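Side-chain contacts in Cry23AA1 (Bacillus thuringiensis, PDB 4RHZ), which forms a binary complex with Cry37Aa1, carries a bound zinc ion and probably acts as an aerolysin-type, pore-forming insecticidal toxin: residues D8-Y13 against V23-D28; V110-S115 against G157-P162. One frame throughout, in Å; residues are numbered along the deposited sequence. Where two conformers were deposited one is given.

Contact 1 (D8-Y13 against V23-D28); sequences DEINNY and VKSTYD
Helix-on-sheet packing in the elongated aerolysin-type fold is illustrated where the N-terminal helix 6-18 lies against strand 22-27, with N11 and I10 meeting V23 and S25. The two elements follow each other closely in the chain, so the contact is local in sequence, and it is small, burying 170 Å² in all. I10 forms the inner half. Its CG2 touches S25 CB at 4.1 Å; because CG1 stands beside the backbone N (chi1 -74°), this methyl branch is left to face the strand while CG1 and CD1 lead away from it. The I10 side chain also touches C175 of strand 146-179 and V189 of strand 182-190. S25 turns its hydroxyl to a different partner, a hydrogen bond between OG and Q7 NE2 one helical turn before I10.

N11 forms the outer half. With CG anti to the backbone N (chi1 -177°), the amide is carried across V23, and the two side chains pass at a slant, ND2 lying 3.7 Å from V23 CB. Both valine methyls face the helix, CG2 3.9 Å from the N11 carbonyl O and CG1 4.2 Å from N11 CA, and V23 also reaches M14 and K15 further along the helix. The polar link between the segments is a single water. It accepts a hydrogen bond from N11 ND2 at 2.6 Å and donates one to V23 O at 2.9 Å.

Contact 2 (V110-S115 against G157-P162); sequences VTLTVS and GTYNVP
This is a buried apolar contact between two beta sheets, in which L112 and V114 of strand 111-119 receive the ring of Y159 from the long strand 146-179. The backbones stay well apart, 9.3 Å between L112 CA and G157 CA at their nearest, so side chains alone span the gap. Alternation along each strand selects them: L112 and V114, two residues apart, put their CB atoms toward Y159, whose own CB points back at them.

Y159 carries its CG between the backbone N and the carbonyl carbon (chi1 55°), and from there the ring extends to the facing strand. The leucine meets the ring at a slant, its CD2 3.9 Å from Y159 CE2. The valine meets the far end of the tyrosine, coming from the opposite direction: V114 CG2 and CG1 lie 3.8 and 4.0 Å from Y159 OH, so that both methyls bear on the phenol oxygen. CG1 also looks obliquely toward the ring, 4.4 Å from Y159 CE1.

F103 of the neighbouring strand 96-105 meets the Y159 ring with the planes about 45° apart and also touches V114, while I45 packs on Y159 as well. Leucine, valine and aromatic rings thus pack together between facing layers, much as in the core of a beta sandwich, here within the aerolysin-like ETX/MTX2 family fold.

How the contacts relate
The pair shows how one long strand can serve distant parts of an elongated beta protein. Contacts 1 and 2 do not touch: their centres are 40 Å apart and their nearest atoms about 23 Å. Yet strand 146-179 joins them, supplying Y159 to contact 2 and, further along, pairing antiparallel with the strand 22-27 of contact 1. The centre of contact 1 is 35 Å from the centre of the chain, near one end, and the contact lies away from the metal site. The centre of contact 2 is only 6 Å from the centre of the chain, and the side chain of V114 lies about 8 Å from the zinc ion bound by H79, E130 and H132.

Contact 1 (D8-Y13 against V23-D28)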
ATOM      1  N   ASP A   8     -20.269 -23.435 -23.086  1.00 32.86           N
ATOM      2  CA  ASP A   8     -21.383 -22.600 -23.553  1.00 32.46           C
ATOM      3  C   ASP A   8     -21.004 -21.967 -24.893  1.00 32.48           C
ATOM      4  O   ASP A   8     -21.877 -21.640 -25.683  1.00 32.72           O
ATOM      5  CB  ASP A   8     -21.732 -21.456 -22.590  1.00 32.65           C
ATOM      6  CG  ASP A   8     -22.333 -21.934 -21.236  1.00 36.91           C
ATOM      7  OD1 ASP A   8     -22.903 -23.064 -21.091  1.00 40.33           O
ATOM      8  OD2 ASP A   8     -22.266 -21.119 -20.300  1.00 36.62           O
ATOM      9  N   GLU A   9     -19.730 -21.686 -25.116  1.00 32.54           N
ATOM     10  CA  GLU A   9     -19.354 -20.962 -26.316  1.00 33.40           C
ATOM     11  C   GLU A   9     -19.296 -21.997 -27.507  1.00 34.39           C
ATOM     12  O   GLU A   9     -19.626 -21.635 -28.650  1.00 33.91           O
ATOM     13  CB  GLU A   9     -18.014 -20.266 -26.232  1.00 32.98           C
ATOM     14  CG  GLU A   9     -17.827 -19.106 -25.234  1.00 35.00           C
ATOM     15  CD  GLU A   9     -18.819 -18.020 -25.327  1.00 40.48           C
ATOM     16  OE1 GLU A   9     -19.240 -17.708 -26.474  1.00 41.77           O
ATOM     17  OE2 GLU A   9     -19.191 -17.475 -24.239  1.00 38.57           O
ATOM     18  N   ILE A  10     -18.911 -23.251 -27.216  1.00 33.44           N
ATOM     19  CA  ILE A  10     -19.091 -24.341 -28.167  1.00 34.23           C
ATOM     20  C   ILE A  10     -20.598 -24.507 -28.433  1.00 34.09           C
ATOM     21  O   ILE A  10     -21.030 -24.668 -29.539  1.00 34.39           O
ATOM     22  CB  ILE A  10     -18.550 -25.652 -27.641  1.00 34.33           C
ATOM     23  CG1 ILE A  10     -17.058 -25.661 -27.679  1.00 33.14           C
ATOM     24  CG2 ILE A  10     -19.071 -26.813 -28.480  1.00 33.97           C
ATOM     25  CD1 ILE A  10     -16.490 -25.077 -28.879  1.00 35.66           C
ATOM     26  N   ASN A  11     -21.404 -24.401 -27.416  1.00 34.07           N
ATOM     27  CA  ASN A  11     -22.814 -24.522 -27.645  1.00 35.38           C
ATOM     28  C   ASN A  11     -23.207 -23.445 -28.685  1.00 37.37           C
ATOM     29  O   ASN A  11     -23.949 -23.725 -29.643  1.00 37.69           O
ATOM     30  CB  ASN A  11     -23.547 -24.388 -26.314  1.00 34.14           C
ATOM     31  CG  ASN A  11     -25.025 -24.567 -26.418  1.00 33.25           C
ATOM     32  OD1 ASN A  11     -25.739 -23.707 -26.958  1.00 33.63           O
ATOM     33  ND2 ASN A  11     -25.531 -25.649 -25.822  1.00 31.91           N
ATOM     34  N   ASN A  12     -22.669 -22.236 -28.536  1.00 37.87           N
ATOM     35  CA  ASN A  12     -23.146 -21.157 -29.387  1.00 38.81           C
ATOM     36  C   ASN A  12     -22.628 -21.329 -30.827  1.00 37.87           C
ATOM     37  O   ASN A  12     -23.341 -21.082 -31.772  1.00 37.85           O
ATOM     38  CB  ASN A  12     -22.851 -19.749 -28.804  1.00 37.68           C
ATOM     39  CG  ASN A  12     -23.334 -18.611 -29.731  1.00 42.30           C
ATOM     40  OD1 ASN A  12     -24.552 -18.367 -29.920  1.00 43.68           O
ATOM     41  ND2 ASN A  12     -22.373 -17.908 -30.318  1.00 46.13           N
ATOM     42  N   TYR A  13     -21.388 -21.754 -30.953  1.00 37.79           N
ATOM     43  CA  TYR A  13     -20.782 -22.054 -32.196  1.00 38.39           C
ATOM     44  C   TYR A  13     -21.607 -23.134 -32.963  1.00 39.80           C
ATOM     45  O   TYR A  13     -21.979 -22.956 -34.160  1.00 39.65           O
ATOM     46  CB  TYR A  13     -19.380 -22.541 -31.898  1.00 38.47           C
ATOM     47  CG  TYR A  13     -18.683 -23.165 -33.075  1.00 36.67           C
ATOM     48  CD1 TYR A  13     -17.866 -22.401 -33.912  1.00 36.10           C
ATOM     49  CD2 TYR A  13     -18.819 -24.530 -33.345  1.00 36.64           C
ATOM     50  CE1 TYR A  13     -17.196 -22.978 -34.982  1.00 36.74           C
ATOM     51  CE2 TYR A  13     -18.140 -25.127 -34.425  1.00 34.73           C
ATOM     52  CZ  TYR A  13     -17.352 -24.347 -35.239  1.00 36.54           C
ATOM     53  OH  TYR A  13     -16.710 -24.919 -36.315  1.00 39.86           O
ATOM     54  N   VAL A  23     -27.531 -28.929 -28.305  1.00 37.38           N
ATOM     55  CA  VAL A  23     -26.126 -29.296 -28.456  1.00 35.52           C
ATOM     56  C   VAL A  23     -25.589 -30.038 -27.227  1.00 36.89           C
ATOM     57  O   VAL A  23     -25.885 -29.676 -26.055  1.00 36.17           O
ATOM     58  CB  VAL A  23     -25.230 -28.084 -28.603  1.00 36.69           C
ATOM     59  CG1 VAL A  23     -23.729 -28.487 -28.614  1.00 32.05           C
ATOM     60  CG2 VAL A  23     -25.616 -27.216 -29.779  1.00 33.25           C
ATOM     61  N   LYS A  24     -24.831 -31.091 -27.488  1.00 35.35           N
ATOM     62  CA  LYS A  24     -24.165 -31.774 -26.436  1.00 35.52           C
ATOM     63  C   LYS A  24     -22.689 -31.918 -26.793  1.00 34.82           C
ATOM     64  O   LYS A  24     -22.369 -32.475 -27.914  1.00 34.42           O
ATOM     65  CB  LYS A  24     -24.797 -33.125 -26.241  1.00 37.66           C
ATOM     66  CG  LYS A  24     -24.646 -33.632 -24.850  1.00 40.49           C
ATOM     67  CD  LYS A  24     -23.526 -34.617 -24.774  1.00 49.56           C
ATOM     68  CE  LYS A  24     -24.096 -36.033 -24.614  1.00 52.92           C
ATOM     69  NZ  LYS A  24     -23.345 -36.713 -23.497  1.00 57.06           N
ATOM     70  N   SER A  25     -21.819 -31.359 -25.925  1.00 31.45           N
ATOM     71  CA  SER A  25     -20.343 -31.469 -26.060  1.00 31.51           C
ATOM     72  C   SER A  25     -19.675 -32.297 -24.963  1.00 31.40           C
ATOM     73  O   SER A  25     -20.171 -32.389 -23.886  1.00 32.07           O
ATOM     74  CB  SER A  25     -19.631 -30.091 -26.153  1.00 30.77           C
ATOM     75  OG  SER A  25     -20.006 -29.139 -25.130  1.00 33.00           O
ATOM     76  N   THR A  26     -18.499 -32.824 -25.235  1.00 32.23           N
ATOM     77  CA  THR A  26     -17.754 -33.647 -24.334  1.00 33.53           C
ATOM     78  C   THR A  26     -16.323 -33.322 -24.623  1.00 33.20           C
ATOM     79  O   THR A  26     -15.920 -33.254 -25.759  1.00 33.57           O
ATOM     80  CB  THR A  26     -17.995 -35.131 -24.649  1.00 34.92           C
ATOM     81  OG1 THR A  26     -19.396 -35.402 -24.421  1.00 40.70           O
ATOM     82  CG2 THR A  26     -17.258 -35.995 -23.688  1.00 37.40           C
ATOM     83  N   TYR A  27     -15.553 -33.093 -23.584  1.00 33.45           N
ATOM     84  CA  TYR A  27     -14.120 -32.836 -23.720  1.00 34.16           C
ATOM     85  C   TYR A  27     -13.474 -34.091 -24.199  1.00 34.63           C
ATOM     86  O   TYR A  27     -13.747 -35.142 -23.674  1.00 34.94           O
ATOM     87  CB  TYR A  27     -13.497 -32.332 -22.364  1.00 32.61           C
ATOM     88  CG  TYR A  27     -13.840 -30.880 -22.115  1.00 29.42           C
ATOM     89  CD1 TYR A  27     -14.872 -30.519 -21.309  1.00 26.61           C
ATOM     90  CD2 TYR A  27     -13.103 -29.867 -22.698  1.00 29.98           C
ATOM     91  CE1 TYR A  27     -15.211 -29.150 -21.105  1.00 23.53           C
ATOM     92  CE2 TYR A  27     -13.416 -28.537 -22.455  1.00 28.69           C
ATOM     93  CZ  TYR A  27     -14.466 -28.192 -21.668  1.00 26.84           C
ATOM     94  OH  TYR A  27     -14.758 -26.810 -21.460  1.00 30.93           O
ATOM     95  N   ASP A  28     -12.656 -33.979 -25.229  1.00 37.35           N
ATOM     96  CA  ASP A  28     -11.920 -35.120 -25.720  1.00 40.54           C
ATOM     97  C   ASP A  28     -10.814 -35.454 -24.701  1.00 43.03           C
ATOM     98  O   ASP A  28     -10.229 -34.542 -24.112  1.00 44.45           O
ATOM     99  CB  ASP A  28     -11.325 -34.819 -27.096  1.00 40.15           C
ATOM    100  CG  ASP A  28     -10.581 -36.007 -27.685  1.00 40.42           C
ATOM    101  OD1 ASP A  28     -11.206 -37.008 -28.070  1.00 41.96           O
ATOM    102  OD2 ASP A  28      -9.348 -35.940 -27.784  1.00 44.74           O
TER
HETATM  103  O   HOH W   1     -24.212 -27.626 -24.884  1.00 35.03           O

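Contact 2 (V110-S115 against G157-P162)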
ATOM      1  N   VAL A 110      11.937  -2.027   1.694  1.00 63.97           N
ATOM      2  CA  VAL A 110      11.210  -3.033   2.389  1.00 61.73           C
ATOM      3  C   VAL A 110      10.446  -3.835   1.295  1.00 59.58           C
ATOM      4  O   VAL A 110      10.100  -3.289   0.233  1.00 58.90           O
ATOM      5  CB  VAL A 110      10.392  -2.328   3.491  1.00 61.86           C
ATOM      6  CG1 VAL A 110      10.160  -0.843   3.088  1.00 62.54           C
ATOM      7  CG2 VAL A 110       9.119  -3.065   3.846  1.00 61.80           C
ATOM      8  N   THR A 111      10.290  -5.128   1.571  1.00 56.86           N
ATOM      9  CA  THR A 111       9.730  -6.117   0.703  1.00 54.73           C
ATOM     10  C   THR A 111       8.579  -6.808   1.412  1.00 52.54           C
ATOM     11  O   THR A 111       8.775  -7.253   2.535  1.00 52.40           O
ATOM     12  CB  THR A 111      10.809  -7.196   0.365  1.00 55.41           C
ATOM     13  OG1 THR A 111      11.284  -6.956  -0.961  1.00 56.38           O
ATOM     14  CG2 THR A 111      10.257  -8.654   0.415  1.00 55.59           C
ATOM     15  N   LEU A 112       7.399  -6.936   0.781  1.00 48.56           N
ATOM     16  CA  LEU A 112       6.405  -7.804   1.420  1.00 46.03           C
ATOM     17  C   LEU A 112       5.979  -9.023   0.576  1.00 44.81           C
ATOM     18  O   LEU A 112       5.881  -8.941  -0.671  1.00 43.46           O
ATOM     19  CB  LEU A 112       5.231  -7.035   2.043  1.00 44.55           C
ATOM     20  CG  LEU A 112       4.007  -6.588   1.242  1.00 45.85           C
ATOM     21  CD1 LEU A 112       3.253  -7.788   0.704  1.00 47.27           C
ATOM     22  CD2 LEU A 112       3.011  -5.787   2.052  1.00 45.87           C
ATOM     23  N   THR A 113       5.754 -10.119   1.286  1.00 43.28           N
ATOM     24  CA  THR A 113       5.352 -11.387   0.718  1.00 44.63           C
ATOM     25  C   THR A 113       3.918 -11.720   0.998  1.00 43.18           C
ATOM     26  O   THR A 113       3.478 -11.774   2.156  1.00 41.99           O
ATOM     27  CB  THR A 113       6.234 -12.533   1.243  1.00 45.76           C
ATOM     28  OG1 THR A 113       7.499 -12.394   0.618  1.00 48.20           O
ATOM     29  CG2 THR A 113       5.673 -13.945   0.845  1.00 47.29           C
ATOM     30  N   VAL A 114       3.190 -11.954  -0.084  1.00 42.24           N
ATOM     31  CA  VAL A 114       1.790 -12.322   0.038  1.00 41.93           C
ATOM     32  C   VAL A 114       1.384 -13.361  -1.043  1.00 42.48           C
ATOM     33  O   VAL A 114       1.924 -13.390  -2.159  1.00 42.35           O
ATOM     34  CB  VAL A 114       0.896 -11.057   0.017  1.00 41.57           C
ATOM     35  CG1 VAL A 114       0.911 -10.389  -1.338  1.00 38.63           C
ATOM     36  CG2 VAL A 114      -0.540 -11.399   0.394  1.00 43.10           C
ATOM     37  N   SER A 115       0.429 -14.199  -0.699  1.00 41.90           N
ATOM     38  CA  SER A 115       0.074 -15.328  -1.532  1.00 42.42           C
ATOM     39  C   SER A 115      -1.439 -15.325  -1.683  1.00 41.79           C
ATOM     40  O   SER A 115      -2.182 -14.948  -0.758  1.00 39.78           O
ATOM     41  CB  SER A 115       0.466 -16.648  -0.839  1.00 43.21           C
ATOM     42  OG  SER A 115       1.846 -16.964  -1.032  1.00 49.08           O
ATOM     43  N   GLY A 157       1.649  -0.059   5.075  1.00 36.39           N
ATOM     44  CA  GLY A 157       1.661  -0.148   3.589  1.00 37.67           C
ATOM     45  C   GLY A 157       0.308  -0.627   3.039  1.00 37.40           C
ATOM     46  O   GLY A 157      -0.372  -1.411   3.697  1.00 37.27           O
ATOM     47  N   THR A 158      -0.093  -0.087   1.891  1.00 37.49           N
ATOM     48  CA  THR A 158      -1.294  -0.555   1.192  0.50 38.18           C
ATOM     49  C   THR A 158      -0.972  -0.799  -0.255  1.00 38.53           C
ATOM     50  O   THR A 158      -0.128  -0.109  -0.863  1.00 39.70           O
ATOM     51  CB  THR A 158      -2.398   0.451   1.134  0.50 38.19           C
ATOM     52  OG1 THR A 158      -1.896   1.612   0.461  0.50 36.47           O
ATOM     53  CG2 THR A 158      -2.909   0.783   2.524  0.50 39.77           C
ATOM     54  N   TYR A 159      -1.633  -1.799  -0.830  1.00 37.94           N
ATOM     55  CA  TYR A 159      -1.349  -2.130  -2.267  1.00 37.88           C
ATOM     56  C   TYR A 159      -2.614  -2.605  -2.979  1.00 37.69           C
ATOM     57  O   TYR A 159      -3.481  -3.237  -2.360  1.00 37.99           O
ATOM     58  CB  TYR A 159      -0.218  -3.139  -2.418  1.00 35.18           C
ATOM     59  CG  TYR A 159      -0.486  -4.378  -1.647  1.00 37.96           C
ATOM     60  CD1 TYR A 159      -1.073  -5.526  -2.262  1.00 36.11           C
ATOM     61  CD2 TYR A 159      -0.214  -4.422  -0.273  1.00 40.11           C
ATOM     62  CE1 TYR A 159      -1.374  -6.661  -1.516  1.00 32.34           C
ATOM     63  CE2 TYR A 159      -0.528  -5.540   0.494  1.00 41.62           C
ATOM     64  CZ  TYR A 159      -1.102  -6.660  -0.141  1.00 38.61           C
ATOM     65  OH  TYR A 159      -1.383  -7.720   0.664  1.00 40.41           O
ATOM     66  N   ASN A 160      -2.726  -2.274  -4.256  1.00 38.41           N
ATOM     67  CA  ASN A 160      -3.803  -2.809  -5.095  1.00 39.15           C
ATOM     68  C   ASN A 160      -3.192  -3.151  -6.443  1.00 38.38           C
ATOM     69  O   ASN A 160      -2.926  -2.254  -7.244  1.00 37.61           O
ATOM     70  CB  ASN A 160      -4.929  -1.810  -5.249  1.00 39.07           C
ATOM     71  CG  ASN A 160      -6.207  -2.444  -5.917  1.00 47.34           C
ATOM     72  OD1 ASN A 160      -6.175  -3.561  -6.492  1.00 49.10           O
ATOM     73  ND2 ASN A 160      -7.329  -1.718  -5.831  1.00 50.50           N
ATOM     74  N   VAL A 161      -2.919  -4.432  -6.692  1.00 37.88           N
ATOM     75  CA  VAL A 161      -2.150  -4.781  -7.903  1.00 36.79           C
ATOM     76  C   VAL A 161      -2.973  -5.630  -8.888  1.00 37.54           C
ATOM     77  O   VAL A 161      -3.436  -6.689  -8.521  1.00 36.83           O
ATOM     78  CB  VAL A 161      -0.887  -5.514  -7.562  1.00 37.20           C
ATOM     79  CG1 VAL A 161      -0.027  -5.726  -8.798  1.00 36.16           C
ATOM     80  CG2 VAL A 161      -0.055  -4.780  -6.450  1.00 35.74           C
ATOM     81  N   PRO A 162      -3.168  -5.147 -10.136  1.00 38.48           N
ATOM     82  CA  PRO A 162      -3.802  -6.007 -11.138  1.00 38.70           C
ATOM     83  C   PRO A 162      -2.910  -7.187 -11.445  1.00 38.25           C
ATOM     84  O   PRO A 162      -1.674  -7.052 -11.498  1.00 38.23           O
ATOM     85  CB  PRO A 162      -3.937  -5.100 -12.373  1.00 39.75           C
ATOM     86  CG  PRO A 162      -3.889  -3.662 -11.848  1.00 40.42           C
ATOM     87  CD  PRO A 162      -3.002  -3.754 -10.621  1.00 38.71           C
TER